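Local structure of methyltransferase (Streptomyces regensis, 5N5D) at residues S160-V165 / L221-T225. The protein probably transfers the methyl group of S-adenosylmethionine to a hydroxyl oxygen of a precursor during biosynthesis of the antibiotic tomaymycin. Sequence-based numbering, arbitrary orientation. Where two conformers were deposited one is given.
Sequences SRPGAV and LALVT
Val224 faces the type II beta turn from Arg161 to Ala164, and this contact illustrates how a Rossmann-like methyltransferase fold joins its last strand to the parallel part of its sheet. Strand 217-224 runs antiparallel to 165-169, and the turn that leads into 165-169 docks against the end of its neighbour. Two backbone bonds fasten the join. Gly163 N gives its hydrogen to Val224 O at 2.7 Å, coming from above the carbonyl plane, while Val224 N reaches Ala164 O at 2.9 Å in an almost straight bond (175° at the hydrogen). Within the turn, Ala164 N bonds to Arg161 O, and Gly163 has a positive phi of 96° at which a side chain would collide with Pro162 O.

The Val224 side chain divides its two branches over this turn and the residue before it. CG1 stands anti to the backbone N (chi1 -180°) and lies against Arg161 O, with CB 3.5 Å from that same oxygen; CG2 lies nearest Ala164 O (3.7 Å) and also meets Ala164 CB and Ser160 OG, the latter hydroxyl being hydrogen-bonded to Ala156 O. Cutting Val224 back to an alanine removes both branches and would probably leave Ala164 CB and Ser160 OG without their apolar neighbour and Arg161 O covered by CB alone.

Val165 and Leu223 form a non-hydrogen-bonded pair with side chains on the same sheet face, where Arg60, on helix 47-60 of the same chain, touches Val165 and Leu59 of the second subunit packs on both side chains. In one of their two conformers, the side chains of Val165 and Leu221 cross obliquely, with Val165 CG1 4.1 Å from Leu221 CD2. Leu223 extends CD1 to 3.4 Å from Gly163 O, an oxygen that also accepts a hydrogen bond from Arg60 NH1.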
ATOM      1  N   SER A 160      11.446 -17.033   2.827  1.00 19.35           N
ATOM      2  CA  SER A 160      11.206 -16.286   1.600  1.00 20.02           C
ATOM      3  C   SER A 160      12.500 -16.116   0.816  1.00 20.48           C
ATOM      4  O   SER A 160      13.373 -16.990   0.848  1.00 23.30           O
ATOM      5  CB  SER A 160      10.542 -14.940   1.905  1.00 22.23           C
ATOM      6  OG  SER A 160      11.386 -14.074   2.640  1.00 21.64           O
ATOM      7  N   ARG A 161      12.626 -15.011   0.097  1.00 21.61           N
ATOM      8  CA  ARG A 161      13.640 -14.868  -0.933  1.00 23.12           C
ATOM      9  C   ARG A 161      13.825 -13.387  -1.203  1.00 20.39           C
ATOM     10  O   ARG A 161      12.952 -12.582  -0.863  1.00 19.99           O
ATOM     11  CB  ARG A 161      13.220 -15.599  -2.219  1.00 25.99           C
ATOM     12  CG  ARG A 161      11.847 -15.160  -2.730  1.00 26.93           C
ATOM     13  CD  ARG A 161      11.302 -16.089  -3.796  1.00 27.39           C
ATOM     14  NE  ARG A 161      12.190 -16.201  -4.947  1.00 30.55           N
ATOM     15  CZ  ARG A 161      11.905 -16.899  -6.042  1.00 35.87           C
ATOM     16  NH1 ARG A 161      12.775 -16.949  -7.040  1.00 37.23           N
ATOM     17  NH2 ARG A 161      10.748 -17.541  -6.145  1.00 37.41           N
ATOM     18  N   PRO A 162      14.938 -12.992  -1.815  1.00 21.38           N
ATOM     19  CA  PRO A 162      15.063 -11.595  -2.240  1.00 19.23           C
ATOM     20  C   PRO A 162      13.913 -11.225  -3.165  1.00 20.97           C
ATOM     21  O   PRO A 162      13.552 -11.981  -4.069  1.00 21.60           O
ATOM     22  CB  PRO A 162      16.417 -11.558  -2.953  1.00 24.84           C
ATOM     23  CG  PRO A 162      17.175 -12.696  -2.361  1.00 29.20           C
ATOM     24  CD  PRO A 162      16.157 -13.765  -2.117  1.00 25.95           C
ATOM     25  N   GLY A 163      13.332 -10.053  -2.920  1.00 19.70           N
ATOM     26  CA  GLY A 163      12.163  -9.596  -3.641  1.00 19.54           C
ATOM     27  C   GLY A 163      10.857  -9.884  -2.939  1.00 19.01           C
ATOM     28  O   GLY A 163       9.828  -9.302  -3.309  1.00 19.43           O
ATOM     29  N   ALA A 164      10.866 -10.754  -1.936  1.00 16.70           N
ATOM     30  CA  ALA A 164       9.634 -11.100  -1.247  1.00 17.08           C
ATOM     31  C   ALA A 164       9.059  -9.898  -0.504  1.00 16.18           C
ATOM     32  O   ALA A 164       9.784  -9.034   0.003  1.00 17.31           O
ATOM     33  CB  ALA A 164       9.873 -12.244  -0.264  1.00 17.77           C
ATOM     34  N   VAL A 165       7.732  -9.868  -0.425  1.00 17.20           N
ATOM     35  CA  VAL A 165       6.996  -8.823   0.276  0.54 16.70           C
ATOM     36  C   VAL A 165       6.435  -9.419   1.558  1.00 15.97           C
ATOM     37  O   VAL A 165       5.834 -10.500   1.540  1.00 16.68           O
ATOM     38  CB  VAL A 165       5.874  -8.235  -0.597  0.54 18.50           C
ATOM     39  CG1 VAL A 165       5.334  -6.945   0.027  0.54 19.58           C
ATOM     40  CG2 VAL A 165       6.367  -7.990  -2.014  0.54 19.81           C
ATOM     41  N   LEU A 221       4.799  -2.699   5.592  1.00 13.33           N
ATOM     42  CA  LEU A 221       5.127  -3.347   4.332  0.57 13.12           C
ATOM     43  C   LEU A 221       6.639  -3.382   4.211  1.00 13.89           C
ATOM     44  O   LEU A 221       7.292  -2.333   4.240  1.00 13.09           O
ATOM     45  CB  LEU A 221       4.498  -2.619   3.145  0.57 14.45           C
ATOM     46  CG  LEU A 221       4.620  -3.355   1.809  0.57 16.28           C
ATOM     47  CD1 LEU A 221       3.485  -2.952   0.888  0.57 17.30           C
ATOM     48  CD2 LEU A 221       5.964  -3.084   1.136  0.57 17.08           C
ATOM     49  N   ALA A 222       7.187  -4.584   4.086  1.00 13.62           N
ATOM     50  CA  ALA A 222       8.620  -4.794   3.993  1.00 14.53           C
ATOM     51  C   ALA A 222       8.958  -5.517   2.699  1.00 15.14           C
ATOM     52  O   ALA A 222       8.216  -6.392   2.242  1.00 16.95           O
ATOM     53  CB  ALA A 222       9.126  -5.601   5.190  1.00 15.13           C
ATOM     54  N   LEU A 223      10.072  -5.115   2.100  1.00 13.61           N
ATOM     55  CA  LEU A 223      10.619  -5.747   0.910  1.00 15.01           C
ATOM     56  C   LEU A 223      11.951  -6.379   1.280  1.00 15.32           C
ATOM     57  O   LEU A 223      12.849  -5.693   1.785  1.00 14.85           O
ATOM     58  CB  LEU A 223      10.810  -4.726  -0.207  1.00 16.80           C
ATOM     59  CG  LEU A 223      11.469  -5.238  -1.490  1.00 21.97           C
ATOM     60  CD1 LEU A 223      10.568  -6.222  -2.203  1.00 23.30           C
ATOM     61  CD2 LEU A 223      11.808  -4.060  -2.393  1.00 26.24           C
ATOM     62  N   VAL A 224      12.075  -7.681   1.046  1.00 15.00           N
ATOM     63  CA  VAL A 224      13.343  -8.361   1.270  1.00 17.30           C
ATOM     64  C   VAL A 224      14.258  -8.038   0.098  1.00 18.69           C
ATOM     65  O   VAL A 224      13.871  -8.193  -1.067  1.00 19.81           O
ATOM     66  CB  VAL A 224      13.138  -9.876   1.425  1.00 18.53           C
ATOM     67  CG1 VAL A 224      14.477 -10.581   1.666  1.00 20.34           C
ATOM     68  CG2 VAL A 224      12.170 -10.171   2.553  1.00 19.50           C
ATOM     69  N   THR A 225      15.457  -7.547   0.398  1.00 19.88           N
ATOM     70  CA  THR A 225      16.406  -7.199  -0.649  1.00 22.19           C
ATOM     71  C   THR A 225      17.644  -8.083  -0.672  1.00 26.15           C
ATOM     72  O   THR A 225      18.279  -8.194  -1.724  1.00 31.45           O
ATOM     73  CB  THR A 225      16.844  -5.736  -0.507  1.00 23.26           C
ATOM     74  OG1 THR A 225      17.532  -5.561   0.736  1.00 22.88           O
ATOM     75  CG2 THR A 225      15.637  -4.809  -0.540  1.00 23.49           C
TER